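Local coordinates for GH5 (Bacteroidetes bacterium AC2a, PDB 4YHE), which probably hydrolyses beta-glucosidic bonds in cellulose, as a family 5 glycoside hydrolase built on a TIM barrel, at residues Y330-N335 with F343-H348; R300-A305 with S336-D341; G294-V299 with I326-W331; A51-R56 with A360-I365; A42-F47 with A91-L96. One frame throughout, in Å; residues are numbered along the deposited sequence.

In the fold
Contact 3 is the most central of the five: two neighbouring strands of the barrel join there through backbone bonds and buried rings. Contact 1 shares Tyr330 and Trp331 with it and carries strand 327-332 into its loop, where a buried carboxylate gathers donors. Contact 2, farther out and at the surface, ties the continuation of that loop to the one before helix 304-323 with an arginine and a water. Contacts 4 and 5 both use helix 44-53, packing its end against helix 357-369 and its start against the end of helix 78-93. A guanidinium clamp joins the apolar packing in contact 4, while contact 5 is held by van der Waals packing.

Contact 1. Residues Y330-N335 with F343-H348; sequences YWDNGN and FGVIDH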
# COMPACT_ATOMS: atom_id res chain seq x y z
N TYR A 330 -5.03 -2.46 -4.97
CA TYR A 330 -6.14 -1.55 -4.92
C TYR A 330 -6.59 -1.30 -3.47
O TYR A 330 -6.68 -2.23 -2.66
CB TYR A 330 -7.30 -2.07 -5.79
CG TYR A 330 -8.53 -1.20 -5.64
CD1 TYR A 330 -8.58 0.06 -6.24
CD2 TYR A 330 -9.56 -1.59 -4.87
CE1 TYR A 330 -9.65 0.89 -6.09
CE2 TYR A 330 -10.66 -0.75 -4.70
CZ TYR A 330 -10.69 0.49 -5.31
OH TYR A 330 -11.79 1.32 -5.14
N TRP A 331 -6.82 -0.04 -3.12
CA TRP A 331 -7.34 0.30 -1.79
C TRP A 331 -8.85 0.12 -1.70
O TRP A 331 -9.61 0.86 -2.33
CB TRP A 331 -6.96 1.72 -1.40
CG TRP A 331 -7.45 2.05 -0.02
CD1 TRP A 331 -8.49 2.87 0.28
CD2 TRP A 331 -6.91 1.60 1.22
NE1 TRP A 331 -8.66 2.93 1.66
CE2 TRP A 331 -7.71 2.15 2.25
CE3 TRP A 331 -5.85 0.76 1.57
CZ2 TRP A 331 -7.45 1.90 3.62
CZ3 TRP A 331 -5.60 0.52 2.92
CH2 TRP A 331 -6.41 1.08 3.93
N ASP A 332 -9.28 -0.86 -0.93
CA ASP A 332 -10.70 -1.13 -0.68
C ASP A 332 -11.01 -0.95 0.81
O ASP A 332 -10.57 -1.73 1.63
CB ASP A 332 -11.05 -2.55 -1.10
CG ASP A 332 -12.55 -2.81 -1.08
OD1 ASP A 332 -13.19 -2.46 -0.05
OD2 ASP A 332 -13.09 -3.39 -2.10
N ASN A 333 -11.79 0.06 1.12
CA ASN A 333 -12.18 0.33 2.49
C ASN A 333 -13.59 -0.16 2.83
O ASN A 333 -14.11 0.15 3.92
CB ASN A 333 -12.03 1.82 2.81
CG ASN A 333 -12.97 2.70 1.98
OD1 ASN A 333 -13.79 2.21 1.17
ND2 ASN A 333 -12.87 4.02 2.19
N GLY A 334 -14.20 -0.94 1.92
CA GLY A 334 -15.57 -1.38 2.13
C GLY A 334 -16.70 -0.35 1.95
O GLY A 334 -17.86 -0.75 1.91
N ASN A 335 -16.39 0.93 1.84
CA ASN A 335 -17.42 1.98 1.67
C ASN A 335 -18.04 1.98 0.28
O ASN A 335 -17.36 2.19 -0.72
CB ASN A 335 -16.82 3.34 1.97
CG ASN A 335 -17.87 4.40 2.28
OD1 ASN A 335 -18.94 4.39 1.72
ND2 ASN A 335 -17.53 5.32 3.18
N PHE A 343 -14.42 3.77 -1.90
CA PHE A 343 -13.47 2.78 -2.50
C PHE A 343 -13.94 1.30 -2.46
O PHE A 343 -13.25 0.41 -2.97
CB PHE A 343 -12.10 2.84 -1.80
CG PHE A 343 -11.30 4.11 -2.06
CD1 PHE A 343 -10.63 4.31 -3.28
CD2 PHE A 343 -11.16 5.10 -1.07
CE1 PHE A 343 -9.86 5.44 -3.52
CE2 PHE A 343 -10.40 6.25 -1.32
CZ PHE A 343 -9.71 6.40 -2.52
N GLY A 344 -15.06 1.00 -1.81
CA GLY A 344 -15.45 -0.38 -1.61
C GLY A 344 -15.88 -1.02 -2.92
O GLY A 344 -16.76 -0.51 -3.60
N VAL A 345 -15.24 -2.11 -3.29
CA VAL A 345 -15.70 -2.89 -4.46
C VAL A 345 -16.02 -4.37 -4.15
O VAL A 345 -16.78 -4.98 -4.92
CB VAL A 345 -14.70 -2.83 -5.65
CG1 VAL A 345 -14.52 -1.40 -6.14
CG2 VAL A 345 -13.37 -3.46 -5.29
N ILE A 346 -15.42 -4.91 -3.09
CA ILE A 346 -15.70 -6.25 -2.59
C ILE A 346 -16.01 -6.23 -1.11
O ILE A 346 -15.29 -5.58 -0.33
CB ILE A 346 -14.52 -7.20 -2.88
CG1 ILE A 346 -14.47 -7.52 -4.37
CG2 ILE A 346 -14.61 -8.51 -2.09
CD1 ILE A 346 -13.22 -8.22 -4.81
N ASP A 347 -17.07 -6.94 -0.74
CA ASP A 347 -17.50 -7.03 0.66
C ASP A 347 -16.44 -7.73 1.53
O ASP A 347 -15.98 -8.83 1.22
CB ASP A 347 -18.87 -7.74 0.76
CG ASP A 347 -19.43 -7.73 2.18
OD1 ASP A 347 -18.92 -8.47 3.05
OD2 ASP A 347 -20.40 -6.99 2.41
N HIS A 348 -16.04 -7.08 2.62
CA HIS A 348 -14.94 -7.59 3.42
C HIS A 348 -15.24 -8.88 4.18
O HIS A 348 -14.32 -9.58 4.56
CB HIS A 348 -14.42 -6.50 4.39
CG HIS A 348 -13.75 -5.35 3.70
ND1 HIS A 348 -12.87 -4.51 4.35
CD2 HIS A 348 -13.83 -4.90 2.43
CE1 HIS A 348 -12.44 -3.59 3.50
NE2 HIS A 348 -13.01 -3.81 2.33
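Asp332, on strand 327-332, is the polar hub here, and both of its oxygens work across the contact. Asp332 OD2 takes the backbone N of Val345 at 2.8 Å, from above the carboxylate plane, and the N of Ile346 at 3.0 Å on its syn lone pair; Trp18 NE1 is a further donor to it. Asp332 OD1 receives His348 NE2 at 2.7 Å, which comes from above the carboxylate plane although OD1 lies close to the plane of the imidazole. The same OD1 accepts from Gly334 N, closing an Asx turn. Packing is tight on the barrel side. There Tyr330 OH donates to Phe343 O at 2.8 Å, and the indole of Trp331 sets its edge on one face of the Phe343 ring in a T-shaped pair, with Trp331 CD1 3.7 Å from Phe343 CD2. Phe343 CB presses on Trp331 O, a buried carbonyl without a polar partner in the model. Toward Gly334 and Asn335, both partly exposed, the contact thins to backbone: Gly344 N donates to Asn335 O at 2.8 Å, while the amide of Asn333 turns to Asp341 O. His348 ND1 meets Gln23 OE1 as well, so if that amide is correctly oriented the histidine is probably protonated on both nitrogens, a positive charge that would steady an ionised Asp332 in this buried place.

Contact 2. Residues R300-A305 with S336-D341; sequences RRASKA and SKAGND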
# COMPACT_ATOMS: atom_id res chain seq x y z
N ARG A 300 -15.36 5.72 -6.56
CA ARG A 300 -16.50 5.43 -7.40
C ARG A 300 -17.27 6.71 -7.71
O ARG A 300 -17.26 7.68 -6.94
CB ARG A 300 -17.43 4.44 -6.68
CG ARG A 300 -18.56 3.88 -7.54
CD ARG A 300 -19.42 2.87 -6.79
NE ARG A 300 -20.25 3.47 -5.75
CZ ARG A 300 -21.44 4.05 -5.98
NH1 ARG A 300 -21.91 4.17 -7.23
NH2 ARG A 300 -22.14 4.51 -4.98
N ARG A 301 -17.97 6.70 -8.84
CA ARG A 301 -18.79 7.84 -9.24
C ARG A 301 -20.27 7.50 -9.34
O ARG A 301 -20.63 6.38 -9.74
CB ARG A 301 -18.32 8.34 -10.61
CG ARG A 301 -16.82 8.46 -10.73
CD ARG A 301 -16.22 9.54 -9.84
NE ARG A 301 -14.88 9.16 -9.42
CZ ARG A 301 -13.84 9.98 -9.27
NH1 ARG A 301 -13.93 11.28 -9.50
NH2 ARG A 301 -12.68 9.48 -8.88
N ALA A 302 -21.13 8.48 -9.08
CA ALA A 302 -22.60 8.25 -9.18
C ALA A 302 -23.13 8.11 -10.62
O ALA A 302 -23.95 7.24 -10.93
CB ALA A 302 -23.35 9.32 -8.40
N SER A 303 -22.61 8.93 -11.52
CA SER A 303 -23.02 8.93 -12.92
C SER A 303 -22.32 7.83 -13.71
O SER A 303 -21.13 7.58 -13.53
CB SER A 303 -22.75 10.33 -13.52
OG SER A 303 -21.91 10.31 -14.67
N LYS A 304 -23.04 7.15 -14.60
CA LYS A 304 -22.41 6.11 -15.40
C LYS A 304 -21.34 6.65 -16.32
O LYS A 304 -20.32 6.01 -16.55
CB LYS A 304 -23.43 5.39 -16.28
CG LYS A 304 -24.39 4.52 -15.50
CD LYS A 304 -25.17 3.62 -16.44
CE LYS A 304 -26.14 2.76 -15.65
NZ LYS A 304 -26.83 1.79 -16.53
N ALA A 305 -21.58 7.81 -16.91
CA ALA A 305 -20.62 8.41 -17.80
C ALA A 305 -19.34 8.74 -17.01
O ALA A 305 -18.23 8.46 -17.47
CB ALA A 305 -21.19 9.66 -18.47
N SER A 336 -19.35 1.80 0.23
CA SER A 336 -20.08 1.67 -1.04
C SER A 336 -20.51 3.01 -1.67
O SER A 336 -21.00 3.03 -2.76
CB SER A 336 -21.32 0.78 -0.85
OG SER A 336 -22.22 1.43 0.03
N LYS A 337 -20.26 4.12 -1.00
CA LYS A 337 -20.65 5.42 -1.53
C LYS A 337 -19.92 5.87 -2.81
O LYS A 337 -18.87 5.33 -3.18
CB LYS A 337 -20.47 6.51 -0.45
CG LYS A 337 -19.05 6.98 -0.28
CD LYS A 337 -18.89 7.80 0.99
CE LYS A 337 -19.50 9.19 0.89
NZ LYS A 337 -18.90 10.04 -0.18
N ALA A 338 -20.50 6.87 -3.46
CA ALA A 338 -19.88 7.54 -4.58
C ALA A 338 -19.12 8.72 -3.99
O ALA A 338 -19.46 9.19 -2.93
CB ALA A 338 -20.92 8.04 -5.57
N GLY A 339 -18.10 9.19 -4.69
CA GLY A 339 -17.33 10.35 -4.24
C GLY A 339 -16.33 10.01 -3.16
O GLY A 339 -15.93 8.87 -2.99
N ASN A 340 -15.95 11.03 -2.41
CA ASN A 340 -14.96 10.95 -1.37
C ASN A 340 -15.14 9.72 -0.47
O ASN A 340 -16.23 9.47 0.03
CB ASN A 340 -15.10 12.24 -0.51
CG ASN A 340 -13.93 12.46 0.38
OD1 ASN A 340 -12.90 12.97 -0.05
ND2 ASN A 340 -14.09 12.11 1.65
N ASP A 341 -14.06 8.97 -0.32
CA ASP A 341 -13.96 7.68 0.42
C ASP A 341 -14.71 6.48 -0.14
O ASP A 341 -14.75 5.43 0.49
CB ASP A 341 -14.24 7.84 1.90
CG ASP A 341 -12.98 8.07 2.67
OD1 ASP A 341 -12.04 7.21 2.61
OD2 ASP A 341 -12.90 9.15 3.28
O HOH W 1 -17.86 2.80 -3.53
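Two loops that follow neighbouring strands of the barrel meet here: Arg300 lies between strand 291-296 and helix 304-323, and its partners Ser336, Lys337, Ala338 and Gly339 lie beyond strand 327-332. The straightest bond is between backbones, Gly339 N to Arg300 O at 2.8 Å with an angle of 169° at the hydrogen. The Arg300 side chain then reaches back over the other loop. It is extended through chi1 and chi2 and bends about the CG-CD bond (chi3 71°), which swings the guanidinium onto the Ser336 carbonyl. Arg300 NH2 donates to Ser336 O at 2.9 Å, in the carbonyl plane, and Arg300 NE adds a weak bond to the same oxygen at 3.1 Å. An ordered water lies at the guanidinium edge, 2.7 Å from Lys337 O, and forms a weak bond with Arg300 NE. Ala338 CB covers part of one face of the Arg300 guanidinium, 3.8 Å from its NH2, and also touches Ala302 CB. Lys337 NZ donates to Ala338 O and Asn340 O, two carbonyls of its own loop. The Arg301 guanidinium bonds instead to Asn255 and to the backbone O of Tyr248. The arrangement is that of successive beta-to-alpha loops of a TIM barrel, pinned together at the surface.

Contact 3. Residues G294-V299 with I326-W331; sequences GEFGAV and ISALYW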
# COMPACT_ATOMS: atom_id res chain seq x y z
N GLY A 294 1.65 -0.35 -2.78
CA GLY A 294 0.93 -0.84 -1.61
C GLY A 294 -0.53 -0.42 -1.62
O GLY A 294 -1.38 -1.15 -1.12
N GLU A 295 -0.79 0.76 -2.16
CA GLU A 295 -2.12 1.31 -2.35
C GLU A 295 -2.21 2.10 -3.60
O GLU A 295 -1.31 2.91 -3.90
CB GLU A 295 -2.49 2.26 -1.20
CG GLU A 295 -2.50 1.62 0.14
CD GLU A 295 -2.77 2.59 1.30
OE1 GLU A 295 -3.34 3.67 1.06
OE2 GLU A 295 -2.41 2.24 2.42
N PHE A 296 -3.27 1.87 -4.38
CA PHE A 296 -3.68 2.81 -5.41
C PHE A 296 -5.17 2.78 -5.52
O PHE A 296 -5.83 1.86 -5.06
CB PHE A 296 -3.02 2.54 -6.80
CG PHE A 296 -3.69 1.42 -7.57
CD1 PHE A 296 -3.48 0.10 -7.20
CD2 PHE A 296 -4.56 1.70 -8.61
CE1 PHE A 296 -4.10 -0.95 -7.89
CE2 PHE A 296 -5.19 0.66 -9.32
CZ PHE A 296 -4.96 -0.67 -8.94
N GLY A 297 -5.72 3.80 -6.14
CA GLY A 297 -7.11 3.75 -6.50
C GLY A 297 -7.70 5.09 -6.84
O GLY A 297 -7.01 6.12 -6.80
N ALA A 298 -8.98 5.04 -7.16
CA ALA A 298 -9.81 6.19 -7.45
C ALA A 298 -11.21 5.83 -6.98
O ALA A 298 -11.72 4.70 -7.24
CB ALA A 298 -9.83 6.51 -8.94
N VAL A 299 -11.88 6.81 -6.39
CA VAL A 299 -13.23 6.59 -5.90
C VAL A 299 -14.28 6.35 -6.98
O VAL A 299 -14.12 6.72 -8.15
CB VAL A 299 -13.70 7.70 -4.95
CG1 VAL A 299 -12.76 7.78 -3.75
CG2 VAL A 299 -13.87 9.04 -5.66
N ILE A 326 5.77 -3.33 -12.58
CA ILE A 326 5.30 -2.85 -11.28
C ILE A 326 3.93 -3.49 -10.97
O ILE A 326 3.02 -3.47 -11.79
CB ILE A 326 5.19 -1.34 -11.30
CG1 ILE A 326 6.60 -0.73 -11.44
CG2 ILE A 326 4.56 -0.81 -10.00
CD1 ILE A 326 6.55 0.77 -11.67
N SER A 327 3.84 -4.05 -9.78
CA SER A 327 2.59 -4.56 -9.23
C SER A 327 1.90 -3.50 -8.37
O SER A 327 2.53 -2.49 -7.94
CB SER A 327 2.89 -5.79 -8.37
OG SER A 327 3.84 -5.53 -7.35
N ALA A 328 0.63 -3.73 -8.09
CA ALA A 328 -0.20 -2.72 -7.40
C ALA A 328 -1.40 -3.31 -6.68
O ALA A 328 -2.11 -4.17 -7.22
CB ALA A 328 -0.64 -1.66 -8.38
N LEU A 329 -1.67 -2.80 -5.47
CA LEU A 329 -2.78 -3.28 -4.69
C LEU A 329 -3.82 -2.17 -4.49
O LEU A 329 -3.53 -1.09 -3.94
CB LEU A 329 -2.29 -3.89 -3.37
CG LEU A 329 -1.40 -5.13 -3.57
CD1 LEU A 329 0.08 -4.80 -3.64
CD2 LEU A 329 -1.68 -6.12 -2.47
N TYR A 330 -5.03 -2.46 -4.97
CA TYR A 330 -6.14 -1.55 -4.92
C TYR A 330 -6.59 -1.30 -3.47
O TYR A 330 -6.68 -2.23 -2.66
CB TYR A 330 -7.30 -2.07 -5.79
CG TYR A 330 -8.53 -1.20 -5.64
CD1 TYR A 330 -8.58 0.06 -6.24
CD2 TYR A 330 -9.56 -1.59 -4.87
CE1 TYR A 330 -9.65 0.89 -6.09
CE2 TYR A 330 -10.66 -0.75 -4.70
CZ TYR A 330 -10.69 0.49 -5.31
OH TYR A 330 -11.79 1.32 -5.14
N TRP A 331 -6.82 -0.04 -3.12
CA TRP A 331 -7.34 0.30 -1.79
C TRP A 331 -8.85 0.12 -1.70
O TRP A 331 -9.61 0.86 -2.33
CB TRP A 331 -6.96 1.72 -1.40
CG TRP A 331 -7.45 2.05 -0.02
CD1 TRP A 331 -8.49 2.87 0.28
CD2 TRP A 331 -6.91 1.60 1.22
NE1 TRP A 331 -8.66 2.93 1.66
CE2 TRP A 331 -7.71 2.15 2.25
CE3 TRP A 331 -5.85 0.76 1.57
CZ2 TRP A 331 -7.45 1.90 3.62
CZ3 TRP A 331 -5.60 0.52 2.92
CH2 TRP A 331 -6.41 1.08 3.93
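The indole of Trp331 carries the carboxylate of Glu295 over one face, Glu295 OE1 lying 3.8 Å above the ring plane and toward its rim, with the two planes only 28° apart. This is the seam between the last two strands of the TIM barrel, 291-296 and 327-332, the two strands of a beta-alpha-beta unit whose helix is 304-323. The Phe296 ring meets the neighbouring strand through CD1 and CE1: Leu329 N is at its edge, while Ala328 CB, 3.5 Å from Phe296 CD1, comes in obliquely. CG of Phe296 sits between its own backbone N and carbonyl carbon (chi1 80°), and this turns the ring across the Tyr330 side chain at about a right angle. The Tyr330 ring has Ala298 N at its edge. Phe296 and Tyr330 form a parallel bridge, with Phe296 N donating to Leu329 O at 3.0 Å and Trp331 N to Phe296 O at 2.9 Å. The Glu295 carboxylate is fixed by a salt bridge to Arg59 and a hydrogen bond with Tyr243 OH. Family 5 enzymes carry their nucleophilic glutamate at the end of the seventh strand, and the position of Glu295 is consistent with that role. Past the bridge the chain passes close by the tyrosine, Gly297 CA lying 3.8 Å from Tyr330 CE1.

Contact 4. Residues A51-R56 with A360-I365; sequences AKAGFR and AVRAMI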
# COMPACT_ATOMS: atom_id res chain seq x y z
N ALA A 51 -9.33 -14.25 -4.89
CA ALA A 51 -8.62 -15.14 -5.81
C ALA A 51 -9.45 -15.44 -7.04
O ALA A 51 -8.95 -15.41 -8.15
CB ALA A 51 -8.21 -16.43 -5.12
N LYS A 52 -10.73 -15.68 -6.83
CA LYS A 52 -11.68 -15.91 -7.92
C LYS A 52 -11.80 -14.74 -8.89
O LYS A 52 -11.99 -14.93 -10.10
CB LYS A 52 -13.05 -16.20 -7.32
CG LYS A 52 -14.15 -16.45 -8.33
CD LYS A 52 -15.33 -17.09 -7.62
CE LYS A 52 -16.60 -17.05 -8.46
NZ LYS A 52 -16.37 -17.76 -9.74
N ALA A 53 -11.65 -13.51 -8.36
CA ALA A 53 -11.72 -12.33 -9.20
C ALA A 53 -10.47 -12.12 -10.04
O ALA A 53 -10.50 -11.32 -10.98
CB ALA A 53 -11.96 -11.09 -8.35
N GLY A 54 -9.38 -12.76 -9.64
CA GLY A 54 -8.07 -12.61 -10.28
C GLY A 54 -7.00 -11.80 -9.58
O GLY A 54 -5.93 -11.56 -10.15
N PHE A 55 -7.25 -11.36 -8.35
CA PHE A 55 -6.22 -10.74 -7.58
C PHE A 55 -5.16 -11.77 -7.25
O PHE A 55 -5.47 -12.91 -6.87
CB PHE A 55 -6.81 -10.14 -6.28
CG PHE A 55 -7.70 -8.96 -6.52
CD1 PHE A 55 -7.15 -7.74 -6.92
CD2 PHE A 55 -9.05 -9.03 -6.31
CE1 PHE A 55 -7.95 -6.63 -7.11
CE2 PHE A 55 -9.86 -7.93 -6.52
CZ PHE A 55 -9.32 -6.73 -6.91
N ARG A 56 -3.89 -11.40 -7.39
CA ARG A 56 -2.78 -12.28 -7.00
C ARG A 56 -2.24 -12.04 -5.63
O ARG A 56 -1.46 -12.84 -5.10
CB ARG A 56 -1.65 -12.13 -8.02
CG ARG A 56 -2.00 -12.66 -9.42
CD ARG A 56 -0.86 -12.37 -10.39
NE ARG A 56 -1.11 -12.76 -11.79
CZ ARG A 56 -0.60 -13.85 -12.37
NH1 ARG A 56 0.19 -14.69 -11.70
NH2 ARG A 56 -0.90 -14.12 -13.64
N ALA A 360 -15.03 -2.36 -12.04
CA ALA A 360 -13.80 -1.72 -11.62
C ALA A 360 -12.67 -2.74 -11.46
O ALA A 360 -11.56 -2.51 -11.91
CB ALA A 360 -14.04 -0.99 -10.30
N VAL A 361 -12.99 -3.87 -10.85
CA VAL A 361 -12.04 -4.90 -10.53
C VAL A 361 -11.53 -5.52 -11.86
O VAL A 361 -10.34 -5.70 -12.04
CB VAL A 361 -12.69 -5.94 -9.57
CG1 VAL A 361 -11.97 -7.25 -9.55
CG2 VAL A 361 -12.73 -5.37 -8.16
N ARG A 362 -12.46 -5.75 -12.78
CA ARG A 362 -12.12 -6.27 -14.11
C ARG A 362 -11.23 -5.28 -14.89
O ARG A 362 -10.25 -5.71 -15.51
CB ARG A 362 -13.39 -6.59 -14.87
CG ARG A 362 -14.20 -7.76 -14.31
CD ARG A 362 -13.85 -9.11 -14.98
NE ARG A 362 -12.45 -9.45 -14.82
CZ ARG A 362 -11.87 -9.95 -13.73
NH1 ARG A 362 -12.57 -10.22 -12.64
NH2 ARG A 362 -10.57 -10.16 -13.70
N ALA A 363 -11.56 -3.98 -14.86
CA ALA A 363 -10.75 -2.97 -15.53
C ALA A 363 -9.29 -3.06 -15.10
O ALA A 363 -8.36 -3.13 -15.94
CB ALA A 363 -11.31 -1.59 -15.33
N MET A 364 -9.04 -3.09 -13.78
CA MET A 364 -7.70 -3.07 -13.28
C MET A 364 -6.95 -4.39 -13.54
O MET A 364 -5.84 -4.39 -14.11
CB MET A 364 -7.69 -2.62 -11.79
CG MET A 364 -8.51 -3.44 -10.84
SD MET A 364 -8.49 -2.71 -9.15
CE MET A 364 -9.38 -1.22 -9.35
N ILE A 365 -7.56 -5.52 -13.19
CA ILE A 365 -6.88 -6.79 -13.27
C ILE A 365 -6.67 -7.12 -14.76
O ILE A 365 -5.58 -7.44 -15.14
CB ILE A 365 -7.67 -7.90 -12.59
CG1 ILE A 365 -7.70 -7.65 -11.08
CG2 ILE A 365 -7.10 -9.29 -12.87
CD1 ILE A 365 -8.64 -8.57 -10.35
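Ala53 O, in the last turn of helix 44-53, is gripped by both terminal nitrogens of Arg362: NH1 at 2.9 Å and NH2 at 3.0 Å. The oxygen lies almost exactly in the guanidinium plane, and NH2 approaches it nearly along the C=O axis. Two bends, at chi2 and chi3, bring the arginine back to this carbonyl although its CB starts out pointing away, and a salt bridge from NH2 to Asp366 steadies the group. Gly54 closes the helix with a Schellman motif at positive phi, and the chain then turns to present Phe55. Ile365 CD1 stands over the middle of the Phe55 ring, 3.7 Å from its centroid and 6° off the normal, a CH-pi contact. Ile365 CD1 also lies 3.4 Å from Ala53 O, so it sits beside the carbonyl that the arginine grips. Val361 CG1 touches Phe55 CE2 at 3.8 Å and also reaches Ala53 CB, while the sulfur of Met364 comes up to the ring edge. The contact lies between the end of helix 44-53 and helix 357-369; inward, Phe55 and Ile365 rest on Ile16 of strand 16-20, and Met364 packs on Phe314 and Cys318 of helix 304-323.

Contact 5. Residues A42-F47 with A91-L96; sequences ATQQTF and AHKAGL
Phe47 keeps CG beside its own backbone N and opposite the carbonyl carbon (chi1 -61°), and this lays its ring against Ala91 at the end of helix 78-93. Gln44 does the reverse, with CG opposite the backbone N (chi1 -168°), then folds at chi2 and brings its amide over the aliphatic part of Lys93. The two side chains cross at about a right angle, Gln44 OE1 coming 3.6 Å from Lys93 CD; the amide nitrogen is bonded to Met90 O and Asn48 OD1. One face of the Phe47 ring has Ala91 N above it toward the rim, and Ala91 CB lies 3.7 Å from Phe47 CD1. Leu96 CD1 comes to the ring edge, 4.1 Å from Phe47 CD1, while Ala94 CB packs against the Phe47 backbone, 3.5 Å from Phe47 O. Between the segments, then, the grip is by close van der Waals packing. Each segment also carries a helix end: Thr43 and Thr46 make a capping box, with a nearly straight bond from Thr43 N to Thr46 OG1 at 3.0 Å, and Gly95 ends the other helix in a Schellman motif. Val58 of strand 57-60 lies beneath Phe47, Ala91 and Leu96, so the arrangement is that of adjacent outer helices of a TIM barrel, packed side by side over the strand between them in the chain.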
# COMPACT_ATOMS: atom_id res chain seq x y z
N ALA A 42 -13.32 -10.34 8.38
CA ALA A 42 -13.06 -11.11 7.18
C ALA A 42 -13.22 -12.59 7.45
O ALA A 42 -13.05 -13.05 8.58
CB ALA A 42 -11.69 -10.78 6.63
N THR A 43 -13.57 -13.34 6.41
CA THR A 43 -13.73 -14.77 6.52
C THR A 43 -12.95 -15.43 5.41
O THR A 43 -12.39 -14.77 4.55
CB THR A 43 -15.23 -15.18 6.37
OG1 THR A 43 -15.73 -14.92 5.04
CG2 THR A 43 -16.07 -14.48 7.38
N GLN A 44 -12.89 -16.75 5.41
CA GLN A 44 -12.27 -17.44 4.26
C GLN A 44 -12.89 -17.05 2.94
O GLN A 44 -12.20 -16.99 1.93
CB GLN A 44 -12.39 -18.97 4.40
CG GLN A 44 -11.54 -19.75 3.41
CD GLN A 44 -10.04 -19.44 3.52
OE1 GLN A 44 -9.44 -19.60 4.58
NE2 GLN A 44 -9.45 -19.00 2.41
N GLN A 45 -14.20 -16.86 2.94
CA GLN A 45 -14.94 -16.51 1.73
C GLN A 45 -14.44 -15.16 1.17
O GLN A 45 -14.43 -14.95 -0.05
CB GLN A 45 -16.45 -16.48 2.02
CG GLN A 45 -17.10 -17.86 2.26
CD GLN A 45 -16.55 -18.62 3.47
OE1 GLN A 45 -16.61 -18.16 4.65
NE2 GLN A 45 -16.00 -19.82 3.21
N THR A 46 -14.04 -14.23 2.05
CA THR A 46 -13.44 -12.99 1.60
C THR A 46 -12.27 -13.26 0.66
O THR A 46 -12.25 -12.78 -0.48
CB THR A 46 -12.92 -12.13 2.77
OG1 THR A 46 -13.95 -11.97 3.74
CG2 THR A 46 -12.47 -10.77 2.27
N PHE A 47 -11.32 -14.05 1.13
CA PHE A 47 -10.09 -14.31 0.39
C PHE A 47 -10.34 -15.19 -0.83
O PHE A 47 -9.71 -15.00 -1.87
CB PHE A 47 -9.04 -14.90 1.31
CG PHE A 47 -8.69 -13.97 2.44
CD1 PHE A 47 -7.80 -12.93 2.22
CD2 PHE A 47 -9.27 -14.10 3.67
CE1 PHE A 47 -7.49 -12.04 3.23
CE2 PHE A 47 -8.97 -13.21 4.69
CZ PHE A 47 -8.08 -12.19 4.48
N ALA A 91 -5.74 -16.18 3.62
CA ALA A 91 -5.22 -15.66 2.36
C ALA A 91 -4.34 -16.69 1.64
O ALA A 91 -4.48 -16.88 0.42
CB ALA A 91 -4.43 -14.38 2.62
N HIS A 92 -3.45 -17.34 2.39
CA HIS A 92 -2.54 -18.36 1.85
C HIS A 92 -3.33 -19.54 1.33
O HIS A 92 -3.05 -20.07 0.25
CB HIS A 92 -1.55 -18.82 2.92
CG HIS A 92 -0.56 -19.83 2.44
ND1 HIS A 92 0.16 -19.69 1.26
CD2 HIS A 92 -0.13 -20.99 3.00
CE1 HIS A 92 0.95 -20.74 1.11
NE2 HIS A 92 0.81 -21.53 2.16
N LYS A 93 -4.35 -19.93 2.09
CA LYS A 93 -5.25 -20.99 1.64
C LYS A 93 -5.91 -20.64 0.31
O LYS A 93 -6.16 -21.52 -0.50
CB LYS A 93 -6.31 -21.24 2.71
CG LYS A 93 -7.20 -22.44 2.48
CD LYS A 93 -7.91 -22.78 3.80
CE LYS A 93 -9.05 -23.76 3.60
NZ LYS A 93 -8.63 -24.98 2.84
N ALA A 94 -6.18 -19.35 0.08
CA ALA A 94 -6.73 -18.95 -1.19
C ALA A 94 -5.70 -18.80 -2.34
O ALA A 94 -6.08 -18.44 -3.45
CB ALA A 94 -7.53 -17.66 -1.03
N GLY A 95 -4.41 -19.00 -2.06
CA GLY A 95 -3.36 -18.86 -3.06
C GLY A 95 -2.80 -17.46 -3.28
O GLY A 95 -2.13 -17.22 -4.27
N LEU A 96 -3.04 -16.55 -2.35
CA LEU A 96 -2.62 -15.14 -2.50
C LEU A 96 -1.27 -14.90 -1.84
O LEU A 96 -0.94 -15.49 -0.82
CB LEU A 96 -3.66 -14.20 -1.87
CG LEU A 96 -5.08 -14.31 -2.39
CD1 LEU A 96 -6.07 -13.67 -1.45
CD2 LEU A 96 -5.16 -13.72 -3.79